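Local coordinates for protein NADH oxidoreductase (Mesorhizobium loti, PDB 3PI7) that probably binds NADPH and acts as an oxidoreductase on NAD(P)H, possibly as a quinone reductase, with a GroES-like domain joined to a Rossmann-fold domain, at residues 58-63 / 84-89; 130-135 / 145-150; 149-154 / 302-307; 169-174 / 235-240. One frame throughout, in Å; residues are numbered along the deposited sequence.

Contact 1: residues 58-63 / 84-89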
loop_
_atom_site.group_PDB
_atom_site.type_symbol
_atom_site.label_atom_id
_atom_site.label_comp_id
_atom_site.label_asym_id
_atom_site.label_seq_id
_atom_site.Cartn_x
_atom_site.Cartn_y
_atom_site.Cartn_z
ATOM N N LEU A 58 22.942 22.893 20.878
ATOM C CA LEU A 58 22.590 23.067 19.470
ATOM C C LEU A 58 21.330 22.292 19.187
ATOM O O LEU A 58 21.178 21.190 19.708
ATOM C CB LEU A 58 23.726 22.562 18.540
ATOM C CG LEU A 58 25.066 23.313 18.490
ATOM C CD1 LEU A 58 26.136 22.471 17.813
ATOM C CD2 LEU A 58 24.944 24.644 17.750
ATOM N N ALA A 59 20.439 22.836 18.371
ATOM C CA ALA A 59 19.231 22.100 18.021
ATOM C C ALA A 59 19.175 21.978 16.504
ATOM O O ALA A 59 19.564 22.901 15.809
ATOM C CB ALA A 59 17.989 22.817 18.565
ATOM N N SER A 60 18.774 20.824 15.998
ATOM C CA SER A 60 18.623 20.626 14.557
ATOM C C SER A 60 17.315 21.190 14.077
ATOM O O SER A 60 16.367 21.348 14.855
ATOM C CB SER A 60 18.632 19.142 14.198
ATOM O OG SER A 60 19.864 18.485 14.385
ATOM N N ILE A 61 17.229 21.415 12.773
ATOM C CA ILE A 61 15.985 21.753 12.087
ATOM C C ILE A 61 15.792 20.679 11.033
ATOM O O ILE A 61 16.620 20.562 10.118
ATOM C CB ILE A 61 15.902 23.168 11.484
ATOM C CG1 ILE A 61 16.246 24.245 12.527
ATOM C CG2 ILE A 61 14.488 23.394 10.869
ATOM C CD1 ILE A 61 16.583 25.572 11.875
ATOM N N ASN A 62 14.744 19.875 11.178
ATOM C CA ASN A 62 14.443 18.798 10.230
ATOM C C ASN A 62 13.136 19.047 9.507
ATOM O O ASN A 62 12.288 19.743 10.059
ATOM C CB ASN A 62 14.333 17.464 10.978
ATOM C CG ASN A 62 15.639 17.004 11.561
ATOM O OD1 ASN A 62 16.630 16.821 10.851
ATOM N ND2 ASN A 62 15.683 16.888 12.873
ATOM N N PRO A 63 12.859 18.392 8.352
ATOM C CA PRO A 63 11.545 18.588 7.700
ATOM C C PRO A 63 10.388 18.300 8.664
ATOM O O PRO A 63 9.391 19.018 8.630
ATOM C CB PRO A 63 11.592 17.596 6.538
ATOM C CG PRO A 63 13.031 17.570 6.169
ATOM C CD PRO A 63 13.724 17.524 7.527
ATOM N N GLY A 84 10.821 21.980 18.207
ATOM C CA GLY A 84 12.139 21.389 18.027
ATOM C C GLY A 84 12.166 19.973 18.536
ATOM O O GLY A 84 11.925 19.709 19.722
ATOM N N PHE A 85 12.449 19.053 17.650
ATOM C CA PHE A 85 12.405 17.651 18.047
ATOM C C PHE A 85 13.730 17.110 18.531
ATOM O O PHE A 85 13.702 16.112 19.243
ATOM C CB PHE A 85 11.906 16.780 16.892
ATOM C CG PHE A 85 10.417 16.881 16.656
ATOM C CD1 PHE A 85 9.517 16.713 17.703
ATOM C CD2 PHE A 85 9.914 17.105 15.379
ATOM C CE1 PHE A 85 8.141 16.850 17.488
ATOM C CE2 PHE A 85 8.538 17.184 15.156
ATOM C CZ PHE A 85 7.662 17.075 16.215
ATOM N N GLU A 86 14.872 17.642 18.093
ATOM C CA GLU A 86 16.136 17.069 18.525
ATOM C C GLU A 86 17.231 18.099 18.752
ATOM O O GLU A 86 17.208 19.194 18.209
ATOM C CB GLU A 86 16.665 15.972 17.555
ATOM C CG GLU A 86 17.373 16.426 16.294
ATOM C CD GLU A 86 17.914 15.371 15.335
ATOM O OE1 GLU A 86 18.428 14.308 15.773
ATOM O OE2 GLU A 86 17.856 15.647 14.118
ATOM N N GLY A 87 18.251 17.671 19.472
ATOM C CA GLY A 87 19.418 18.504 19.661
ATOM C C GLY A 87 20.480 17.800 20.453
ATOM O O GLY A 87 20.450 16.568 20.643
ATOM N N VAL A 88 21.405 18.603 20.939
ATOM C CA VAL A 88 22.467 18.115 21.791
ATOM C C VAL A 88 22.555 19.077 22.964
ATOM O O VAL A 88 22.396 20.304 22.821
ATOM C CB VAL A 88 23.816 17.960 21.036
ATOM C CG1 VAL A 88 24.324 19.312 20.543
ATOM C CG2 VAL A 88 24.879 17.260 21.897
ATOM N N GLY A 89 22.870 18.528 24.115
ATOM C CA GLY A 89 23.043 19.391 25.266
ATOM C C GLY A 89 23.465 18.615 26.474
ATOM O O GLY A 89 23.701 17.411 26.390
HETATM O O HOH W 1 14.815 19.229 15.722
#
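Strands 58-60 and 86-89 run antiparallel, their N-to-C directions 164° apart, with L58 and V88 as a hydrogen-bonded pair and A59 opposite G87 as a non-hydrogen-bonded one. The two bonds of the first pair are unequal: V88 N reaches L58 O at 2.9 Å, whereas L58 N to V88 O is a longer 3.3 Å. At A59 the strands come close, its CA lying 4.0 Å from G87 CA; G87, with no side chain, lets them close in, G87 CA lying 3.2 Å from L58 O. L58 CB and V88 CG1 meet on the opposite face of the sheet from A59. Beyond the pair, S60 N bonds to E86 O, and a water bridges S60 O and E86 N.

The side chain of E86 is the polar centrepiece. A first torsion of 80° sets its CG between the backbone N and carbonyl carbon, and from there the extended chain passes S60 CB to bring the carboxylate to N62. N62 ND2 donates to E86 OE2 at 2.8 Å, arriving on the anti side and tilted 31° from the carboxylate plane. The S60 hydroxyl, though alongside, takes A144 O as its hydrogen-bond partner. E86 OE1 receives V148 N at the start of helix 148-163, while N62 OD1 accepts from K344. The buried contact thus joins the strands of the GroES-like domain to that helix, with strand 345-348 pairing along the other edge of strand 58-60.

Contact 2: residues 130-135 / 145-150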
loop_
_atom_site.group_PDB
_atom_site.type_symbol
_atom_site.label_atom_id
_atom_site.label_comp_id
_atom_site.label_asym_id
_atom_site.label_seq_id
_atom_site.Cartn_x
_atom_site.Cartn_y
_atom_site.Cartn_z
ATOM N N ALA A 130 15.157 8.645 25.555
ATOM C CA ALA A 130 15.288 9.283 24.244
ATOM C C ALA A 130 16.619 10.041 24.145
ATOM O O ALA A 130 16.805 10.877 23.256
ATOM C CB ALA A 130 14.122 10.218 24.016
ATOM N N CYS A 131 17.538 9.758 25.088
ATOM C CA CYS A 131 18.842 10.398 25.132
ATOM C C CYS A 131 19.918 9.450 24.812
ATOM O O CYS A 131 19.856 8.291 25.203
ATOM C CB CYS A 131 19.085 11.024 26.497
ATOM S SG CYS A 131 17.930 12.346 26.889
ATOM N N ILE A 132 20.945 9.947 24.138
ATOM C CA ILE A 132 22.106 9.115 23.844
ATOM C C ILE A 132 23.301 9.795 24.458
ATOM O O ILE A 132 23.730 10.824 23.927
ATOM C CB ILE A 132 22.313 8.888 22.318
ATOM C CG1 ILE A 132 21.103 8.219 21.639
ATOM C CG2 ILE A 132 23.637 8.166 22.039
ATOM C CD1 ILE A 132 21.197 8.193 20.097
ATOM N N PRO A 133 23.850 9.277 25.578
ATOM C CA PRO A 133 25.047 9.901 26.136
ATOM C C PRO A 133 26.148 9.816 25.098
ATOM O O PRO A 133 26.370 8.764 24.479
ATOM C CB PRO A 133 25.336 9.084 27.393
ATOM C CG PRO A 133 24.025 8.380 27.713
ATOM C CD PRO A 133 23.461 8.081 26.347
ATOM N N LEU A 134 26.752 10.944 24.817
ATOM C CA LEU A 134 27.771 10.892 23.804
ATOM C C LEU A 134 29.070 10.441 24.379
ATOM O O LEU A 134 29.382 10.732 25.559
ATOM C CB LEU A 134 27.949 12.263 23.144
ATOM C CG LEU A 134 26.713 12.930 22.559
ATOM C CD1 LEU A 134 27.076 14.307 22.028
ATOM C CD2 LEU A 134 26.090 12.085 21.467
ATOM N N LEU A 135 29.846 9.717 23.567
ATOM C CA LEU A 135 31.204 9.319 23.928
ATOM C C LEU A 135 31.968 10.611 24.206
ATOM O O LEU A 135 31.695 11.615 23.544
ATOM C CB LEU A 135 31.817 8.527 22.769
ATOM C CG LEU A 135 33.258 8.076 22.896
ATOM C CD1 LEU A 135 33.408 6.943 23.913
ATOM C CD2 LEU A 135 33.762 7.624 21.576
ATOM N N ALA A 145 22.465 16.236 15.502
ATOM C CA ALA A 145 21.725 15.595 14.427
ATOM C C ALA A 145 21.983 14.069 14.402
ATOM O O ALA A 145 21.817 13.439 13.369
ATOM C CB ALA A 145 22.124 16.224 13.110
HETATM N N MSE A 146 22.350 13.503 15.567
HETATM C CA MSE A 146 22.697 12.082 15.681
HETATM C C MSE A 146 21.466 11.165 15.696
HETATM O O MSE A 146 21.612 9.981 15.385
HETATM C CB MSE A 146 23.574 11.833 16.939
HETATM C CG MSE A 146 24.054 10.378 17.101
HETATM SE SE MSE A 146 25.048 10.043 18.733
HETATM C CE MSE A 146 26.724 10.893 18.153
ATOM N N ILE A 147 20.293 11.651 16.046
ATOM C CA ILE A 147 19.149 10.746 16.144
ATOM C C ILE A 147 18.268 10.623 14.923
ATOM O O ILE A 147 18.149 9.512 14.427
ATOM C CB ILE A 147 18.293 11.111 17.401
ATOM C CG1 ILE A 147 19.115 10.886 18.688
ATOM C CG2 ILE A 147 16.937 10.337 17.449
ATOM C CD1 ILE A 147 18.462 11.478 19.921
ATOM N N VAL A 148 17.568 11.687 14.515
ATOM C CA VAL A 148 16.492 11.596 13.530
ATOM C C VAL A 148 16.969 11.045 12.199
ATOM O O VAL A 148 16.529 9.963 11.818
ATOM C CB VAL A 148 15.720 12.930 13.351
ATOM C CG1 VAL A 148 14.656 12.803 12.249
ATOM C CG2 VAL A 148 15.077 13.362 14.675
ATOM N N ASN A 149 17.913 11.716 11.542
ATOM C CA ASN A 149 18.327 11.232 10.231
ATOM C C ASN A 149 19.188 9.987 10.310
ATOM O O ASN A 149 18.849 9.050 9.601
ATOM C CB ASN A 149 18.978 12.322 9.399
ATOM C CG ASN A 149 17.945 13.336 8.923
ATOM O OD1 ASN A 149 16.747 13.047 8.829
ATOM N ND2 ASN A 149 18.371 14.566 8.734
ATOM N N PRO A 150 20.184 9.873 11.206
ATOM C CA PRO A 150 21.001 8.650 11.242
ATOM C C PRO A 150 20.206 7.388 11.563
ATOM O O PRO A 150 20.424 6.369 10.924
ATOM C CB PRO A 150 22.013 8.970 12.345
ATOM C CG PRO A 150 22.238 10.449 12.162
ATOM C CD PRO A 150 20.790 10.907 12.074
#
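M146, I132 and I147 bury the most surface here, and they illustrate how a strand and the approach to a helix can be joined without a hydrogen bond, chiefly by apolar side chains. M146 is a selenomethionine modelled in two conformers, and its contacts here hold for one of them. With CG anti to the backbone N (chi1 -177°), the chain runs extended to SE, which lies against L134 CD2 at 3.6 Å, and the bend at the last torsion brings CE to the same methyl. The two side chains overlap antiparallel, each reaching past the other. The selenium also lies 4.1 Å from I132 CG2, the branch of that isoleucine turned toward M146.

The other arm of I132 serves I147: its CD1 touches I147 CG1 at 3.7 Å, the side chains again running in opposite senses. I147 CD1 then reaches on to the backbone of A130, 3.8 Å from its O. I132 is therefore shared between two consecutive residues, one branch to each.

I305 and Q309 of helix 298-313 also lie against I132. The arrangement belongs to the junction in medium-chain dehydrogenase/reductase proteins where strand 131-133 of the GroES-like domain's sheet is followed, through a short helix and loop, by the long helix 148-163 leading to the Rossmann-fold domain.

Contact 3: residues 149-154 / 302-307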
loop_
_atom_site.group_PDB
_atom_site.type_symbol
_atom_site.label_atom_id
_atom_site.label_comp_id
_atom_site.label_asym_id
_atom_site.label_seq_id
_atom_site.Cartn_x
_atom_site.Cartn_y
_atom_site.Cartn_z
ATOM N N ASN A 149 17.913 11.716 11.542
ATOM C CA ASN A 149 18.327 11.232 10.231
ATOM C C ASN A 149 19.188 9.987 10.310
ATOM O O ASN A 149 18.849 9.050 9.601
ATOM C CB ASN A 149 18.978 12.322 9.399
ATOM C CG ASN A 149 17.945 13.336 8.923
ATOM O OD1 ASN A 149 16.747 13.047 8.829
ATOM N ND2 ASN A 149 18.371 14.566 8.734
ATOM N N PRO A 150 20.184 9.873 11.206
ATOM C CA PRO A 150 21.001 8.650 11.242
ATOM C C PRO A 150 20.206 7.388 11.563
ATOM O O PRO A 150 20.424 6.369 10.924
ATOM C CB PRO A 150 22.013 8.970 12.345
ATOM C CG PRO A 150 22.238 10.449 12.162
ATOM C CD PRO A 150 20.790 10.907 12.074
ATOM N N LEU A 151 19.261 7.447 12.535
ATOM C CA LEU A 151 18.529 6.226 12.872
ATOM C C LEU A 151 17.514 5.908 11.817
ATOM O O LEU A 151 17.311 4.733 11.549
ATOM C CB LEU A 151 17.873 6.297 14.254
ATOM C CG LEU A 151 18.894 6.465 15.397
ATOM C CD1 LEU A 151 18.182 6.583 16.711
ATOM C CD2 LEU A 151 19.906 5.277 15.439
ATOM N N THR A 152 16.913 6.929 11.169
ATOM C CA THR A 152 15.994 6.660 10.059
ATOM C C THR A 152 16.780 6.048 8.903
ATOM O O THR A 152 16.267 5.133 8.241
ATOM C CB THR A 152 15.303 7.957 9.606
ATOM O OG1 THR A 152 14.670 8.546 10.731
ATOM C CG2 THR A 152 14.266 7.726 8.503
ATOM N N ALA A 153 18.017 6.537 8.664
ATOM C CA ALA A 153 18.825 6.001 7.561
ATOM C C ALA A 153 19.152 4.550 7.806
ATOM O O ALA A 153 19.084 3.740 6.883
ATOM C CB ALA A 153 20.115 6.792 7.379
ATOM N N ILE A 154 19.550 4.214 9.021
ATOM C CA ILE A 154 19.887 2.830 9.334
ATOM C C ILE A 154 18.657 1.967 9.175
ATOM O O ILE A 154 18.714 0.936 8.515
ATOM C CB ILE A 154 20.507 2.722 10.748
ATOM C CG1 ILE A 154 21.914 3.380 10.724
ATOM C CG2 ILE A 154 20.580 1.228 11.238
ATOM C CD1 ILE A 154 22.494 3.704 12.137
ATOM N N GLY A 302 18.912 -0.521 20.054
ATOM C CA GLY A 302 20.240 -0.552 20.673
ATOM C C GLY A 302 21.374 -0.647 19.670
ATOM O O GLY A 302 22.221 0.249 19.612
ATOM N N PRO A 303 21.397 -1.710 18.827
ATOM C CA PRO A 303 22.452 -1.815 17.800
ATOM C C PRO A 303 22.463 -0.628 16.813
ATOM O O PRO A 303 23.545 -0.228 16.388
ATOM C CB PRO A 303 22.118 -3.132 17.089
ATOM C CG PRO A 303 21.361 -3.923 18.102
ATOM C CD PRO A 303 20.524 -2.899 18.818
ATOM N N ALA A 304 21.286 -0.047 16.444
ATOM C CA ALA A 304 21.292 1.111 15.531
ATOM C C ALA A 304 21.924 2.335 16.212
ATOM O O ALA A 304 22.664 3.073 15.566
ATOM C CB ALA A 304 19.877 1.450 15.056
ATOM N N ILE A 305 21.592 2.563 17.508
ATOM C CA ILE A 305 22.142 3.692 18.287
ATOM C C ILE A 305 23.653 3.486 18.413
ATOM O O ILE A 305 24.409 4.433 18.189
ATOM C CB ILE A 305 21.444 3.802 19.666
ATOM C CG1 ILE A 305 20.006 4.325 19.513
ATOM C CG2 ILE A 305 22.261 4.622 20.693
ATOM C CD1 ILE A 305 19.089 4.086 20.758
ATOM N N LEU A 306 24.088 2.226 18.684
ATOM C CA LEU A 306 25.520 1.928 18.812
ATOM C C LEU A 306 26.223 2.096 17.483
ATOM O O LEU A 306 27.330 2.605 17.468
ATOM C CB LEU A 306 25.787 0.520 19.391
ATOM C CG LEU A 306 25.379 0.284 20.872
ATOM C CD1 LEU A 306 25.299 -1.203 21.174
ATOM C CD2 LEU A 306 26.376 0.944 21.857
ATOM N N GLU A 307 25.585 1.702 16.368
ATOM C CA GLU A 307 26.162 1.826 15.021
ATOM C C GLU A 307 26.252 3.293 14.590
ATOM O O GLU A 307 27.244 3.670 13.964
ATOM C CB GLU A 307 25.346 1.009 13.993
ATOM C CG GLU A 307 25.856 1.059 12.560
ATOM C CD GLU A 307 27.192 0.392 12.265
ATOM O OE1 GLU A 307 27.664 -0.425 13.088
ATOM O OE2 GLU A 307 27.754 0.670 11.181
#
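A304 and L151 form the tight part of this helix pair, their CA atoms 6.4 Å apart where the segments of helices 148-163 and 298-313 cross at 122°. The pair shows how a small residue on one helix admits branched side chains from the other. A304 CB points at the partner helix and is received between L151 CD2, at 3.8 Å, and I154 CG2, at 3.9 Å. The same two residues also press on the backbone beyond it: L151 CD2 and I154 CD1 each come within 3.5 Å of A304 O. For I154 the division of labour follows from its first torsion of -70°, which sends CG2 to the methyl of A304 and leaves the longer CG1 arm to carry CD1 to the carbonyl. L151 CD2 packs on A304 and also reaches I305 N, while L151 CD1 meets I305 CG1 at 4.0 Å.

Contacts thin out toward E307. Its CG lies 4.3 Å from I154 CD1, and that is the nearest approach it makes, toward the edge of the contact, where both residues are partly exposed. The carboxylate of E307 has a long, weak ion pair with R316. I305 likewise begins its side chain pointing away from helix 148-163, and only its CG1 side meets L151. No hydrogen bond links the segments.

Helix 290-296 closes over the packed side, with L290 and M294 against L151 and W293 against A304. A308, one turn on from A304, continues the contact with L151 and I154, while W317 from the following loop lies on I154.

Contact 4: residues 169-174 / 235-240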
loop_
_atom_site.group_PDB
_atom_site.type_symbol
_atom_site.label_atom_id
_atom_site.label_comp_id
_atom_site.label_asym_id
_atom_site.label_seq_id
_atom_site.Cartn_x
_atom_site.Cartn_y
_atom_site.Cartn_z
ATOM N N VAL A 169 15.078 3.193 -4.925
ATOM C CA VAL A 169 14.725 4.550 -5.356
ATOM C C VAL A 169 14.428 5.440 -4.164
ATOM O O VAL A 169 13.814 5.002 -3.192
ATOM C CB VAL A 169 13.513 4.529 -6.353
ATOM C CG1 VAL A 169 13.214 5.915 -6.930
ATOM C CG2 VAL A 169 13.736 3.536 -7.477
HETATM N N MSE A 170 14.771 6.733 -4.312
HETATM C CA MSE A 170 14.458 7.728 -3.288
HETATM C C MSE A 170 14.079 9.035 -3.928
HETATM O O MSE A 170 14.777 9.502 -4.820
HETATM C CB MSE A 170 15.650 7.968 -2.349
HETATM C CG MSE A 170 15.911 6.785 -1.459
HETATM SE SE MSE A 170 17.200 7.177 -0.113
HETATM C CE MSE A 170 18.760 7.366 -1.262
ATOM N N THR A 171 12.972 9.632 -3.474
ATOM C CA THR A 171 12.654 11.011 -3.864
ATOM C C THR A 171 13.348 11.960 -2.871
ATOM O O THR A 171 13.775 11.528 -1.790
ATOM C CB THR A 171 11.170 11.265 -3.906
ATOM O OG1 THR A 171 10.578 10.742 -2.725
ATOM C CG2 THR A 171 10.519 10.705 -5.115
ATOM N N ALA A 172 13.446 13.268 -3.208
ATOM C CA ALA A 172 14.123 14.293 -2.380
ATOM C C ALA A 172 15.564 13.863 -2.169
ATOM O O ALA A 172 16.046 13.797 -1.041
ATOM C CB ALA A 172 13.412 14.486 -1.038
ATOM N N GLY A 173 16.209 13.487 -3.262
ATOM C CA GLY A 173 17.572 12.975 -3.251
ATOM C C GLY A 173 18.607 13.832 -2.558
ATOM O O GLY A 173 19.565 13.307 -1.996
ATOM N N ALA A 174 18.420 15.142 -2.549
ATOM C CA ALA A 174 19.429 16.010 -1.948
ATOM C C ALA A 174 19.245 16.233 -0.449
ATOM O O ALA A 174 20.037 16.969 0.149
ATOM C CB ALA A 174 19.434 17.339 -2.665
ATOM N N ARG A 235 13.257 -2.583 -6.145
ATOM C CA ARG A 235 11.993 -2.970 -5.530
ATOM C C ARG A 235 11.620 -2.035 -4.400
ATOM O O ARG A 235 10.435 -1.877 -4.127
ATOM C CB ARG A 235 12.035 -4.430 -5.067
ATOM C CG ARG A 235 11.767 -5.393 -6.251
ATOM C CD ARG A 235 11.481 -6.827 -5.815
ATOM N NE ARG A 235 12.519 -7.418 -4.967
ATOM C CZ ARG A 235 13.676 -7.916 -5.406
ATOM N NH1 ARG A 235 13.975 -7.882 -6.700
ATOM N NH2 ARG A 235 14.543 -8.445 -4.554
ATOM N N ILE A 236 12.594 -1.367 -3.772
ATOM C CA ILE A 236 12.244 -0.474 -2.679
ATOM C C ILE A 236 12.250 0.925 -3.132
ATOM O O ILE A 236 13.222 1.366 -3.723
ATOM C CB ILE A 236 13.185 -0.635 -1.447
ATOM C CG1 ILE A 236 13.178 -2.098 -0.948
ATOM C CG2 ILE A 236 12.846 0.357 -0.321
ATOM C CD1 ILE A 236 11.752 -2.589 -0.348
ATOM N N PHE A 237 11.164 1.651 -2.804
ATOM C CA PHE A 237 11.086 3.078 -3.103
ATOM C C PHE A 237 10.811 3.796 -1.794
ATOM O O PHE A 237 9.734 3.630 -1.211
ATOM C CB PHE A 237 9.988 3.318 -4.161
ATOM C CG PHE A 237 9.537 4.743 -4.380
ATOM C CD1 PHE A 237 10.433 5.812 -4.241
ATOM C CD2 PHE A 237 8.228 5.024 -4.739
ATOM C CE1 PHE A 237 10.006 7.128 -4.425
ATOM C CE2 PHE A 237 7.817 6.345 -4.981
ATOM C CZ PHE A 237 8.717 7.381 -4.856
ATOM N N LEU A 238 11.792 4.592 -1.334
ATOM C CA LEU A 238 11.690 5.371 -0.096
ATOM C C LEU A 238 11.251 6.747 -0.519
ATOM O O LEU A 238 11.989 7.455 -1.215
ATOM C CB LEU A 238 13.028 5.377 0.690
ATOM C CG LEU A 238 13.612 3.993 1.010
ATOM C CD1 LEU A 238 14.967 4.124 1.749
ATOM C CD2 LEU A 238 12.648 3.190 1.860
ATOM N N ASP A 239 10.028 7.107 -0.156
ATOM C CA ASP A 239 9.452 8.341 -0.652
ATOM C C ASP A 239 9.173 9.388 0.427
ATOM O O ASP A 239 8.328 9.174 1.297
ATOM C CB ASP A 239 8.143 7.975 -1.367
ATOM C CG ASP A 239 7.367 9.147 -1.953
ATOM O OD1 ASP A 239 8.005 10.154 -2.349
ATOM O OD2 ASP A 239 6.132 9.033 -2.055
ATOM N N ALA A 240 9.815 10.561 0.301
ATOM C CA ALA A 240 9.607 11.692 1.209
ATOM C C ALA A 240 8.639 12.740 0.611
ATOM O O ALA A 240 8.311 13.727 1.294
ATOM C CB ALA A 240 10.958 12.388 1.481
HETATM O O HOH W 2 13.375 9.650 -0.101
#
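D239 OD1 accepts the hydroxyl of T171 at 2.7 Å, through its anti lone pair, and also receives the backbone N atoms of V241 and T242, while D239 OD2 is held by W259 NE1. These bonds fix the carboxylate at the C-terminal end of the parallel Rossmann-fold sheet, where strands 167-170 and 236-239 lie side by side and their chains turn off toward the helices. In Rossmann folds generally this end of the sheet faces the dinucleotide, consistent with the expected NADPH binding.

The ladder below is tight at V169 and loosens at T171. V169 N bonds to I236 O at 2.9 Å and V169 O accepts L238 N at 2.8 Å, so that V169 is gripped on both sides of F237. One step further T171 N makes a longer bond to L238 O, an oxygen that also accepts from a water shared with T171 O.

Side chains alternate across the sheet. On one face M170 and L238 run alongside each other in the same sense, M170 CG against L238 CB; the selenium end of M170 then bends away to helix 176-188. On the other face F237 has CG anti to its backbone N (chi1 167°), which lays the ring along the neighbouring strand. V169 O and T171 N lie at its edge, in the ring plane; V169 CG1 also touches F237 CD1 at 3.9 Å, and D239 CB sits over one face, displaced toward the rim. W259 stacks on the same ring. T171, whose hydroxyl is committed to D239, turns its methyl to the phenylalanine, T171 CG2 lying 3.7 Å from F237 CE1.

The four contacts follow the two-domain plan of the chain. Contact 1 and contact 2 come first and reach the same mixed sheet, their centres 10 Å apart. Contact 2 then leads into contact 3, centres about 8 Å apart, because 145-150 and 149-154 share the start of helix 148-163; I132 touches I305 between them. A short connection joins that helix to strand 167-170, so contact 4 follows, about 23 Å from contact 1 between centres and touching none of the others. Contact 4 falls in the sequence between the two segments of contact 3, which shows the chain returning from the Rossmann sheet to pack helix 298-313 beside the interdomain helix. The helix thus ties both domains together.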